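Local structure of alpha-L-rhamnosidase (Streptomyces avermitilis, 3W5M) at residues Ser139-Pro144 / Ala281-Ala286; Ala172-Ser177 / Trp236-Val241; Phe602-Pro607 / Thr954-Thr959. The protein hydrolyses terminal non-reducing alpha-L-rhamnose residues from flavonoid glycosides and gum arabic, and carries a calcium-dependent module that binds L-rhamnose. One frame throughout, in Å; residues are numbered along the deposited sequence.

Contact 1 of 3, residues Ser139-Pro144 / Ala281-Ala286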
ATOM      1  N   SER A 139      27.854  30.050  -8.655  1.00 20.44           N
ATOM      2  CA  SER A 139      28.842  29.969  -7.579  1.00 21.72           C
ATOM      3  C   SER A 139      28.177  30.160  -6.245  1.00 20.54           C
ATOM      4  O   SER A 139      27.211  30.948  -6.127  1.00 18.80           O
ATOM      5  CB  SER A 139      29.864  31.071  -7.769  1.00 22.36           C
ATOM      6  OG  SER A 139      30.561  30.846  -8.976  1.00 27.29           O
ATOM      7  N   TRP A 140      28.678  29.449  -5.227  1.00 19.81           N
ATOM      8  CA  TRP A 140      28.304  29.721  -3.848  1.00 19.39           C
ATOM      9  C   TRP A 140      29.025  30.981  -3.422  1.00 19.20           C
ATOM     10  O   TRP A 140      30.238  31.079  -3.611  1.00 19.84           O
ATOM     11  CB  TRP A 140      28.745  28.604  -2.907  1.00 18.58           C
ATOM     12  CG  TRP A 140      28.057  27.301  -3.160  1.00 20.25           C
ATOM     13  CD1 TRP A 140      28.448  26.332  -4.014  1.00 18.81           C
ATOM     14  CD2 TRP A 140      26.897  26.807  -2.486  1.00 19.60           C
ATOM     15  NE1 TRP A 140      27.571  25.268  -3.964  1.00 20.76           N
ATOM     16  CE2 TRP A 140      26.611  25.532  -3.026  1.00 20.14           C
ATOM     17  CE3 TRP A 140      26.063  27.322  -1.478  1.00 19.76           C
ATOM     18  CZ2 TRP A 140      25.537  24.744  -2.579  1.00 20.84           C
ATOM     19  CZ3 TRP A 140      24.984  26.558  -1.058  1.00 20.30           C
ATOM     20  CH2 TRP A 140      24.731  25.273  -1.606  1.00 19.52           C
ATOM     21  N   ILE A 141      28.284  31.958  -2.903  1.00 17.59           N
ATOM     22  CA  ILE A 141      28.896  33.218  -2.498  1.00 18.08           C
ATOM     23  C   ILE A 141      28.626  33.544  -1.038  1.00 17.54           C
ATOM     24  O   ILE A 141      27.678  33.022  -0.423  1.00 18.14           O
ATOM     25  CB  ILE A 141      28.490  34.418  -3.412  1.00 17.85           C
ATOM     26  CG1 ILE A 141      26.987  34.693  -3.375  1.00 17.53           C
ATOM     27  CG2 ILE A 141      28.932  34.163  -4.821  1.00 17.96           C
ATOM     28  CD1 ILE A 141      26.642  36.060  -3.944  1.00 17.92           C
ATOM     29  N   TRP A 142      29.489  34.397  -0.471  1.00 18.68           N
ATOM     30  CA  TRP A 142      29.298  34.914   0.874  1.00 18.24           C
ATOM     31  C   TRP A 142      29.916  36.284   0.949  1.00 17.79           C
ATOM     32  O   TRP A 142      30.451  36.781  -0.036  1.00 18.19           O
ATOM     33  CB  TRP A 142      29.951  33.945   1.902  1.00 18.29           C
ATOM     34  CG  TRP A 142      29.495  34.140   3.276  1.00 22.55           C
ATOM     35  CD1 TRP A 142      30.256  34.575   4.341  1.00 22.46           C
ATOM     36  CD2 TRP A 142      28.182  33.887   3.799  1.00 23.39           C
ATOM     37  NE1 TRP A 142      29.491  34.607   5.478  1.00 24.42           N
ATOM     38  CE2 TRP A 142      28.218  34.200   5.186  1.00 24.76           C
ATOM     39  CE3 TRP A 142      26.976  33.441   3.234  1.00 25.76           C
ATOM     40  CZ2 TRP A 142      27.083  34.096   6.020  1.00 26.11           C
ATOM     41  CZ3 TRP A 142      25.845  33.324   4.075  1.00 26.40           C
ATOM     42  CH2 TRP A 142      25.921  33.653   5.452  1.00 25.60           C
ATOM     43  N   PHE A 143      29.832  36.904   2.118  1.00 18.54           N
ATOM     44  CA  PHE A 143      30.603  38.110   2.387  1.00 19.92           C
ATOM     45  C   PHE A 143      32.118  37.779   2.366  1.00 21.32           C
ATOM     46  O   PHE A 143      32.511  36.659   2.766  1.00 21.48           O
ATOM     47  CB  PHE A 143      30.174  38.722   3.725  1.00 19.50           C
ATOM     48  CG  PHE A 143      30.902  40.004   4.040  1.00 20.33           C
ATOM     49  CD1 PHE A 143      30.455  41.215   3.515  1.00 19.14           C
ATOM     50  CD2 PHE A 143      32.098  39.984   4.767  1.00 21.89           C
ATOM     51  CE1 PHE A 143      31.141  42.390   3.770  1.00 19.87           C
ATOM     52  CE2 PHE A 143      32.807  41.159   4.997  1.00 21.54           C
ATOM     53  CZ  PHE A 143      32.324  42.364   4.508  1.00 23.11           C
ATOM     54  N   PRO A 144      32.962  38.717   1.877  1.00 21.25           N
ATOM     55  CA  PRO A 144      34.403  38.441   1.818  1.00 21.92           C
ATOM     56  C   PRO A 144      35.030  38.482   3.202  1.00 23.15           C
ATOM     57  O   PRO A 144      35.646  39.484   3.584  1.00 21.77           O
ATOM     58  CB  PRO A 144      34.952  39.574   0.931  1.00 22.71           C
ATOM     59  CG  PRO A 144      33.947  40.687   1.082  1.00 22.57           C
ATOM     60  CD  PRO A 144      32.624  39.955   1.135  1.00 22.16           C
ATOM     61  N   ALA A 281      30.797  40.641  -3.291  1.00 19.43           N
ATOM     62  CA  ALA A 281      30.664  39.324  -2.705  1.00 19.63           C
ATOM     63  C   ALA A 281      31.863  38.459  -3.109  1.00 20.10           C
ATOM     64  O   ALA A 281      32.464  38.673  -4.173  1.00 21.46           O
ATOM     65  CB  ALA A 281      29.356  38.666  -3.136  1.00 17.66           C
ATOM     66  N   LYS A 282      32.208  37.507  -2.252  1.00 19.10           N
ATOM     67  CA  LYS A 282      33.284  36.558  -2.504  1.00 20.42           C
ATOM     68  C   LYS A 282      32.701  35.207  -2.910  1.00 20.99           C
ATOM     69  O   LYS A 282      31.766  34.704  -2.271  1.00 21.07           O
ATOM     70  CB  LYS A 282      34.104  36.385  -1.216  1.00 21.15           C
ATOM     71  CG  LYS A 282      35.310  35.462  -1.368  1.00 26.40           C
ATOM     72  CD  LYS A 282      35.905  35.139  -0.014  1.00 29.31           C
ATOM     73  CE  LYS A 282      36.855  33.942  -0.103  1.00 31.92           C
ATOM     74  NZ  LYS A 282      37.827  34.084  -1.219  1.00 31.80           N
ATOM     75  N   VAL A 283      33.274  34.614  -3.962  1.00 20.23           N
ATOM     76  CA  VAL A 283      32.923  33.244  -4.331  1.00 19.73           C
ATOM     77  C   VAL A 283      33.550  32.347  -3.256  1.00 19.77           C
ATOM     78  O   VAL A 283      34.787  32.399  -3.017  1.00 19.45           O
ATOM     79  CB  VAL A 283      33.433  32.873  -5.733  1.00 18.97           C
ATOM     80  CG1 VAL A 283      33.238  31.378  -6.023  1.00 18.13           C
ATOM     81  CG2 VAL A 283      32.745  33.708  -6.805  1.00 20.32           C
ATOM     82  N   ALA A 284      32.703  31.557  -2.597  1.00 19.43           N
ATOM     83  CA  ALA A 284      33.148  30.569  -1.595  1.00 20.62           C
ATOM     84  C   ALA A 284      33.569  29.256  -2.278  1.00 21.15           C
ATOM     85  O   ALA A 284      34.512  28.593  -1.841  1.00 20.85           O
ATOM     86  CB  ALA A 284      32.039  30.308  -0.552  1.00 19.81           C
ATOM     87  N   ALA A 285      32.856  28.886  -3.344  1.00 20.94           N
ATOM     88  CA  ALA A 285      33.145  27.692  -4.168  1.00 21.39           C
ATOM     89  C   ALA A 285      32.282  27.748  -5.405  1.00 21.44           C
ATOM     90  O   ALA A 285      31.130  28.198  -5.333  1.00 21.31           O
ATOM     91  CB  ALA A 285      32.815  26.414  -3.408  1.00 20.73           C
ATOM     92  N   ALA A 286      32.816  27.249  -6.522  1.00 21.17           N
ATOM     93  CA  ALA A 286      32.004  27.042  -7.708  1.00 22.17           C
ATOM     94  C   ALA A 286      31.017  25.907  -7.394  1.00 22.65           C
ATOM     95  O   ALA A 286      31.232  25.093  -6.463  1.00 20.90           O
ATOM     96  CB  ALA A 286      32.871  26.678  -8.904  1.00 22.82           C
TER
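W140 is the residue round which the two strands meet. Its backbone N donates to A285 O at 2.8 Å. Its backbone O is gripped from the other strand by A284 N at 2.7 Å, with the donor tilted from the carbonyl plane. A285 N adds a weak, longer bond to the same oxygen. Two residues, A284 and A285, thus face one, W140. This is a classic beta bulge, and it shifts the antiparallel register by one between W140 and I141. Beyond it the pairing is regular again. W142 and K282 form a hydrogen-bonded pair, each N giving to the other's O at 2.9 Å.

With CG of W140 anti to the carbonyl carbon (chi1 -65°), the pyrrole edge of the indole lies against the other strand. Its CD1 is 3.5 Å from A285 O, which sits near the ring plane. On the face that carries S139, I141 and V283, S139 CB meets V283 CG1 at 3.8 Å. I141 CD1 meets A281 CB, also at 3.8 Å, while I141 CG2 lies near V283 CG2. At the far end K282 CB and CD lie against P144 CA, with CB the nearer at 3.7 Å.

A second shell fixes the tryptophans. W140 stacks on W292 and lies close to W203, a rhamnose-binding residue of this CBM67 module. W142 NE1 bonds to E145 OE2, and its ring passes near N228, a calcium ligand. The pair 139-142 and 282-286 forms a small two-stranded antiparallel sheet. It lies beside strand 235-244, where I141 bonds to W236, and I141 and W142 also touch strand 156-165.

Contact 2 of 3, residues Ala172-Ser177 / Trp236-Val241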
ATOM      1  N   ALA A 172      10.260  33.253 -16.205  1.00 25.30           N
ATOM      2  CA  ALA A 172      11.374  33.535 -15.297  1.00 25.79           C
ATOM      3  C   ALA A 172      11.314  32.587 -14.123  1.00 25.57           C
ATOM      4  O   ALA A 172      10.263  32.424 -13.501  1.00 26.32           O
ATOM      5  CB  ALA A 172      11.343  34.984 -14.813  1.00 24.74           C
ATOM      6  N   THR A 173      12.438  31.949 -13.819  1.00 24.87           N
ATOM      7  CA  THR A 173      12.505  31.058 -12.651  1.00 23.92           C
ATOM      8  C   THR A 173      13.744  31.362 -11.842  1.00 23.45           C
ATOM      9  O   THR A 173      14.780  31.754 -12.399  1.00 21.98           O
ATOM     10  CB  THR A 173      12.549  29.563 -13.020  1.00 25.83           C
ATOM     11  OG1 THR A 173      13.741  29.298 -13.799  1.00 29.30           O
ATOM     12  CG2 THR A 173      11.279  29.141 -13.786  1.00 27.22           C
ATOM     13  N   LEU A 174      13.615  31.206 -10.531  1.00 22.02           N
ATOM     14  CA  LEU A 174      14.743  31.358  -9.626  1.00 22.06           C
ATOM     15  C   LEU A 174      14.986  30.052  -8.890  1.00 21.58           C
ATOM     16  O   LEU A 174      14.080  29.537  -8.239  1.00 24.29           O
ATOM     17  CB  LEU A 174      14.477  32.489  -8.620  1.00 22.09           C
ATOM     18  CG  LEU A 174      15.574  32.701  -7.567  1.00 20.99           C
ATOM     19  CD1 LEU A 174      16.855  33.227  -8.193  1.00 23.45           C
ATOM     20  CD2 LEU A 174      15.094  33.646  -6.458  1.00 22.60           C
ATOM     21  N   ALA A 175      16.200  29.509  -9.007  1.00 20.04           N
ATOM     22  CA  ALA A 175      16.595  28.349  -8.202  1.00 20.53           C
ATOM     23  C   ALA A 175      17.605  28.900  -7.180  1.00 20.05           C
ATOM     24  O   ALA A 175      18.476  29.682  -7.532  1.00 20.41           O
ATOM     25  CB  ALA A 175      17.256  27.294  -9.073  1.00 21.63           C
ATOM     26  N   ILE A 176      17.449  28.522  -5.921  1.00 19.40           N
ATOM     27  CA  ILE A 176      18.238  29.155  -4.857  1.00 20.86           C
ATOM     28  C   ILE A 176      18.397  28.171  -3.695  1.00 21.37           C
ATOM     29  O   ILE A 176      17.483  27.412  -3.363  1.00 21.96           O
ATOM     30  CB  ILE A 176      17.603  30.496  -4.417  1.00 20.40           C
ATOM     31  CG1 ILE A 176      18.439  31.216  -3.338  1.00 20.68           C
ATOM     32  CG2 ILE A 176      16.184  30.270  -3.907  1.00 20.65           C
ATOM     33  CD1 ILE A 176      18.192  32.710  -3.230  1.00 20.44           C
ATOM     34  N   SER A 177      19.585  28.158  -3.108  1.00 21.68           N
ATOM     35  CA  SER A 177      19.827  27.377  -1.925  1.00 21.34           C
ATOM     36  C   SER A 177      20.785  28.151  -1.014  1.00 22.24           C
ATOM     37  O   SER A 177      21.565  28.962  -1.511  1.00 19.61           O
ATOM     38  CB  SER A 177      20.480  26.055  -2.340  1.00 22.96           C
ATOM     39  OG  SER A 177      20.532  25.165  -1.235  1.00 25.51           O
ATOM     40  N   TRP A 236      25.674  30.913  -0.290  1.00 19.17           N
ATOM     41  CA  TRP A 236      24.341  30.763  -0.908  1.00 18.36           C
ATOM     42  C   TRP A 236      24.565  30.827  -2.413  1.00 18.73           C
ATOM     43  O   TRP A 236      25.590  31.345  -2.876  1.00 18.42           O
ATOM     44  CB  TRP A 236      23.312  31.802  -0.376  1.00 17.88           C
ATOM     45  CG  TRP A 236      23.566  33.201  -0.821  1.00 18.16           C
ATOM     46  CD1 TRP A 236      24.393  34.121  -0.231  1.00 18.88           C
ATOM     47  CD2 TRP A 236      23.021  33.846  -1.985  1.00 18.76           C
ATOM     48  NE1 TRP A 236      24.392  35.293  -0.957  1.00 19.92           N
ATOM     49  CE2 TRP A 236      23.546  35.162  -2.022  1.00 19.34           C
ATOM     50  CE3 TRP A 236      22.115  33.447  -2.972  1.00 19.69           C
ATOM     51  CZ2 TRP A 236      23.214  36.085  -3.027  1.00 19.45           C
ATOM     52  CZ3 TRP A 236      21.778  34.374  -3.980  1.00 19.03           C
ATOM     53  CH2 TRP A 236      22.337  35.666  -3.997  1.00 18.54           C
ATOM     54  N   ILE A 237      23.650  30.238  -3.178  1.00 16.95           N
ATOM     55  CA  ILE A 237      23.860  30.114  -4.600  1.00 17.82           C
ATOM     56  C   ILE A 237      22.503  30.284  -5.301  1.00 18.65           C
ATOM     57  O   ILE A 237      21.461  29.853  -4.760  1.00 18.53           O
ATOM     58  CB  ILE A 237      24.448  28.708  -4.887  1.00 18.16           C
ATOM     59  CG1 ILE A 237      24.844  28.552  -6.375  1.00 18.56           C
ATOM     60  CG2 ILE A 237      23.463  27.609  -4.418  1.00 18.86           C
ATOM     61  CD1 ILE A 237      25.756  27.339  -6.638  1.00 18.95           C
ATOM     62  N   CYS A 238      22.490  30.901  -6.485  1.00 19.30           N
ATOM     63  CA  CYS A 238      21.233  30.981  -7.227  1.00 20.10           C
ATOM     64  C   CYS A 238      21.467  31.029  -8.729  1.00 19.41           C
ATOM     65  O   CYS A 238      22.595  31.309  -9.187  1.00 19.16           O
ATOM     66  CB  CYS A 238      20.373  32.180  -6.767  1.00 21.81           C
ATOM     67  SG  CYS A 238      20.967  33.788  -7.354  1.00 24.68           S
ATOM     68  N   VAL A 239      20.411  30.712  -9.489  1.00 18.50           N
ATOM     69  CA  VAL A 239      20.355  31.060 -10.910  1.00 19.50           C
ATOM     70  C   VAL A 239      18.977  31.653 -11.183  1.00 19.86           C
ATOM     71  O   VAL A 239      17.959  31.104 -10.761  1.00 20.70           O
ATOM     72  CB  VAL A 239      20.573  29.864 -11.878  1.00 19.44           C
ATOM     73  CG1 VAL A 239      20.561  30.348 -13.333  1.00 20.22           C
ATOM     74  CG2 VAL A 239      21.887  29.152 -11.596  1.00 22.78           C
ATOM     75  N   LEU A 240      18.977  32.773 -11.878  1.00 21.01           N
ATOM     76  CA  LEU A 240      17.736  33.361 -12.373  1.00 21.55           C
ATOM     77  C   LEU A 240      17.727  33.107 -13.870  1.00 22.66           C
ATOM     78  O   LEU A 240      18.606  33.584 -14.590  1.00 22.84           O
ATOM     79  CB  LEU A 240      17.669  34.852 -12.041  1.00 19.85           C
ATOM     80  CG  LEU A 240      16.551  35.696 -12.702  1.00 20.02           C
ATOM     81  CD1 LEU A 240      15.204  35.282 -12.132  1.00 21.68           C
ATOM     82  CD2 LEU A 240      16.830  37.165 -12.433  1.00 22.16           C
ATOM     83  N   VAL A 241      16.777  32.289 -14.326  1.00 23.88           N
ATOM     84  CA  VAL A 241      16.655  31.972 -15.771  1.00 25.31           C
ATOM     85  C   VAL A 241      15.547  32.822 -16.388  1.00 24.99           C
ATOM     86  O   VAL A 241      14.415  32.754 -15.958  1.00 27.74           O
ATOM     87  CB  VAL A 241      16.309  30.491 -16.009  1.00 24.97           C
ATOM     88  CG1 VAL A 241      16.071  30.234 -17.500  1.00 25.90           C
ATOM     89  CG2 VAL A 241      17.443  29.590 -15.514  1.00 26.99           C
TER
HETATM   90  O   HOH W   1      16.433  28.972 -12.540  1.00 32.06           O
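S177, T173 and V241 have the most surface buried here, and they mark the two ends of the paired strands. At one end T173 and V241 form an antiparallel hydrogen-bonded pair. T173 N gives to V241 O, and V241 N returns to T173 O at 2.8 Å. Their side chains lie side by side and point the same way. T173 OG1 sits between the backbone N and the carbonyl carbon (chi1 62°), which brings it to 3.6 Å from V241 CB. The same hydroxyl bonds to a water that in turn donates to V239 O, so one water links the two strands.

The segments belong to strands 171-179 and 235-244, the central neighbours of a four-stranded antiparallel sheet in the beta-sandwich of CBM67. The face with L174, I176, C238 and L240 packs against strands 181-186 and 218-227 of the facing sheet. There I176 crosses W236 obliquely, its CD1 4.0 Å from W236 CE3, and its CB meets C238 CB. An alanine in place of I176 is likely to take away the CD1 contact with W236 CE3 and open a gap toward Y182 and V184.

At the other end S177 pairs with I237 through two backbone bonds of 3.0 Å, S177 N to I237 O and I237 N to S177 O. S177 CB touches I237 CG2 at 4.0 Å. S177 OG bonds to the backbone O of W203, a rhamnose-binding residue.

Contact 3 of 3, residues Phe602-Pro607 / Thr954-Thr959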
ATOM      1  N   PHE A 602     -20.075  -9.516   8.362  1.00 27.40           N
ATOM      2  CA  PHE A 602     -20.164  -9.786   9.793  1.00 25.32           C
ATOM      3  C   PHE A 602     -21.129  -8.783  10.397  1.00 26.31           C
ATOM      4  O   PHE A 602     -20.976  -7.575  10.177  1.00 21.47           O
ATOM      5  CB  PHE A 602     -18.777  -9.635  10.406  1.00 28.40           C
ATOM      6  CG  PHE A 602     -18.717  -9.818  11.905  1.00 30.57           C
ATOM      7  CD1 PHE A 602     -18.821 -11.076  12.479  1.00 34.19           C
ATOM      8  CD2 PHE A 602     -18.494  -8.726  12.734  1.00 30.94           C
ATOM      9  CE1 PHE A 602     -18.727 -11.240  13.869  1.00 34.93           C
ATOM     10  CE2 PHE A 602     -18.402  -8.871  14.112  1.00 32.73           C
ATOM     11  CZ  PHE A 602     -18.512 -10.136  14.681  1.00 33.73           C
ATOM     12  N   GLU A 603     -22.110  -9.283  11.165  1.00 26.53           N
ATOM     13  CA  GLU A 603     -23.071  -8.416  11.842  1.00 28.84           C
ATOM     14  C   GLU A 603     -23.542  -9.065  13.134  1.00 30.16           C
ATOM     15  O   GLU A 603     -23.879 -10.248  13.152  1.00 28.69           O
ATOM     16  CB  GLU A 603     -24.258  -8.118  10.931  1.00 32.76           C
ATOM     17  CG  GLU A 603     -25.254  -7.128  11.514  1.00 43.01           C
ATOM     18  CD  GLU A 603     -26.468  -6.937  10.627  1.00 51.14           C
ATOM     19  OE1 GLU A 603     -26.602  -7.657   9.603  1.00 52.68           O
ATOM     20  OE2 GLU A 603     -27.294  -6.056  10.962  1.00 57.93           O
ATOM     21  N   THR A 604     -23.540  -8.280  14.206  1.00 29.64           N
ATOM     22  CA  THR A 604     -24.016  -8.727  15.524  1.00 30.59           C
ATOM     23  C   THR A 604     -25.137  -7.790  15.982  1.00 32.81           C
ATOM     24  O   THR A 604     -25.421  -6.779  15.316  1.00 28.53           O
ATOM     25  CB  THR A 604     -22.904  -8.711  16.590  1.00 29.83           C
ATOM     26  OG1 THR A 604     -22.618  -7.358  16.983  1.00 31.79           O
ATOM     27  CG2 THR A 604     -21.617  -9.392  16.108  1.00 30.41           C
ATOM     28  N   ASN A 605     -25.773  -8.137  17.107  1.00 34.57           N
ATOM     29  CA  ASN A 605     -26.723  -7.250  17.787  1.00 35.77           C
ATOM     30  C   ASN A 605     -26.085  -6.022  18.466  1.00 34.62           C
ATOM     31  O   ASN A 605     -26.817  -5.132  18.912  1.00 37.35           O
ATOM     32  CB  ASN A 605     -27.508  -8.041  18.849  1.00 36.10           C
ATOM     33  CG  ASN A 605     -26.609  -8.579  19.952  1.00 36.93           C
ATOM     34  OD1 ASN A 605     -25.840  -9.519  19.737  1.00 34.52           O
ATOM     35  ND2 ASN A 605     -26.698  -7.983  21.143  1.00 36.25           N
ATOM     36  N   VAL A 606     -24.750  -5.993  18.551  1.00 31.80           N
ATOM     37  CA  VAL A 606     -23.975  -4.970  19.260  1.00 32.35           C
ATOM     38  C   VAL A 606     -23.318  -3.919  18.352  1.00 34.80           C
ATOM     39  O   VAL A 606     -22.283  -4.185  17.727  1.00 32.29           O
ATOM     40  CB  VAL A 606     -22.888  -5.611  20.120  1.00 31.18           C
ATOM     41  CG1 VAL A 606     -22.183  -4.564  20.972  1.00 32.04           C
ATOM     42  CG2 VAL A 606     -23.503  -6.687  20.996  1.00 33.02           C
ATOM     43  N   PRO A 607     -23.912  -2.709  18.296  1.00 35.43           N
ATOM     44  CA  PRO A 607     -23.392  -1.656  17.414  1.00 33.21           C
ATOM     45  C   PRO A 607     -21.864  -1.465  17.477  1.00 32.43           C
ATOM     46  O   PRO A 607     -21.232  -1.326  16.419  1.00 29.73           O
ATOM     47  CB  PRO A 607     -24.152  -0.415  17.883  1.00 34.33           C
ATOM     48  CG  PRO A 607     -25.472  -0.975  18.320  1.00 33.32           C
ATOM     49  CD  PRO A 607     -25.115  -2.253  19.022  1.00 35.41           C
ATOM     50  N   THR A 954     -25.894 -11.648  21.569  1.00 36.86           N
ATOM     51  CA  THR A 954     -26.922 -12.683  21.628  1.00 39.83           C
ATOM     52  C   THR A 954     -27.349 -13.113  20.231  1.00 40.38           C
ATOM     53  O   THR A 954     -28.289 -13.900  20.049  1.00 38.44           O
ATOM     54  CB  THR A 954     -28.146 -12.204  22.429  1.00 41.07           C
ATOM     55  OG1 THR A 954     -28.711 -11.039  21.802  1.00 42.12           O
ATOM     56  CG2 THR A 954     -27.748 -11.897  23.881  1.00 37.88           C
ATOM     57  N   SER A 955     -26.635 -12.606  19.229  1.00 37.43           N
ATOM     58  CA  SER A 955     -27.139 -12.646  17.878  1.00 35.39           C
ATOM     59  C   SER A 955     -25.962 -12.322  16.978  1.00 34.16           C
ATOM     60  O   SER A 955     -25.278 -11.341  17.221  1.00 32.68           O
ATOM     61  CB  SER A 955     -28.190 -11.543  17.746  1.00 36.88           C
ATOM     62  OG  SER A 955     -29.082 -11.804  16.688  1.00 41.66           O
ATOM     63  N   ALA A 956     -25.705 -13.165  15.976  1.00 33.00           N
ATOM     64  CA  ALA A 956     -24.660 -12.896  14.974  1.00 31.37           C
ATOM     65  C   ALA A 956     -24.957 -13.580  13.652  1.00 32.16           C
ATOM     66  O   ALA A 956     -25.593 -14.645  13.602  1.00 32.78           O
ATOM     67  CB  ALA A 956     -23.276 -13.303  15.480  1.00 31.08           C
ATOM     68  N   ARG A 957     -24.494 -12.973  12.566  1.00 31.74           N
ATOM     69  CA  ARG A 957     -24.638 -13.565  11.250  1.00 30.74           C
ATOM     70  C   ARG A 957     -23.385 -13.200  10.447  1.00 30.39           C
ATOM     71  O   ARG A 957     -22.853 -12.108  10.595  1.00 28.65           O
ATOM     72  CB  ARG A 957     -25.927 -13.082  10.578  1.00 34.41           C
ATOM     73  CG  ARG A 957     -25.751 -12.069   9.473  1.00 44.04           C
ATOM     74  CD  ARG A 957     -27.008 -11.242   9.248  1.00 49.58           C
ATOM     75  NE  ARG A 957     -27.046 -10.654   7.905  1.00 58.94           N
ATOM     76  CZ  ARG A 957     -26.076  -9.919   7.349  1.00 62.33           C
ATOM     77  NH1 ARG A 957     -24.940  -9.664   7.992  1.00 61.62           N
ATOM     78  NH2 ARG A 957     -26.240  -9.444   6.119  1.00 68.31           N
ATOM     79  N   ALA A 958     -22.897 -14.143   9.646  1.00 29.02           N
ATOM     80  CA  ALA A 958     -21.664 -13.936   8.876  1.00 25.89           C
ATOM     81  C   ALA A 958     -21.702 -14.734   7.581  1.00 27.56           C
ATOM     82  O   ALA A 958     -22.347 -15.790   7.504  1.00 26.53           O
ATOM     83  CB  ALA A 958     -20.455 -14.353   9.693  1.00 25.96           C
ATOM     84  N   THR A 959     -21.012 -14.236   6.557  1.00 27.02           N
ATOM     85  CA  THR A 959     -20.740 -15.042   5.368  1.00 26.83           C
ATOM     86  C   THR A 959     -19.280 -14.824   4.965  1.00 26.80           C
ATOM     87  O   THR A 959     -18.841 -13.673   4.796  1.00 27.55           O
ATOM     88  CB  THR A 959     -21.656 -14.657   4.192  1.00 29.36           C
ATOM     89  OG1 THR A 959     -23.032 -14.840   4.563  1.00 32.88           O
ATOM     90  CG2 THR A 959     -21.344 -15.523   2.951  1.00 28.45           C
TER
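E603 and R957 face each other as an antiparallel hydrogen-bonded pair. E603 N gives to R957 O at 3.0 Å, and R957 N gives to E603 O at 2.9 Å. The E603 side chain starts at CB, which lies 3.4 Å from R957 NH1. CG is anti to the backbone N (chi1 -175°), and the chain runs on extended. E603 CD comes to 4.1 Å from R957 NH1. OE1 then lies over one face of the guanidinium, offset toward its rim, 3.1 Å from NH1. Because OE1 lies well above the guanidinium plane, no N-H points at it and the salt bridge rests on charge alone. The carboxylate and guanidinium planes stand 81° apart.

Strand 600-604 is an edge strand of a six-stranded antiparallel sheet, and strand 955-962 is its neighbour. The first leads into the helical catalytic region, an (alpha/alpha)6-barrel; the second lies in the C-terminal beta domain. F602 and T604 turn to the same face as A956 and A958. F602 meets H613 of helix 607-622 there.

Past the strand, T604 OG1 accepts from V606 N in an ST turn, with V606 the N-cap of that helix. The side chains of N605 and T954 cross at about a right angle. N605 OD1 accepts from T954 N at 2.8 Å, with the donor above the amide carbonyl plane. N605 N bonds to S955 O at 3.2 Å, and ND2 bonds to E952 O.

From the N terminus, the chain enters CBM67 and runs through 139-144. Its partner, 281-286, comes 137 residues later, so contact 1 closes nearly the whole module. Contact 2 is nested in that loop: 172-177 pairs with 236-241 before contact 1 closes. The two touch through a backbone bond between their strands, which ties the two-stranded sheet to the sandwich. Contact 3 follows in series. It closes a loop of 346 intervening residues, about half of them helical and few in strands, and joins the start of the catalytic region to the C-terminal domain. Its centre lies about 72 Å from that of contact 1.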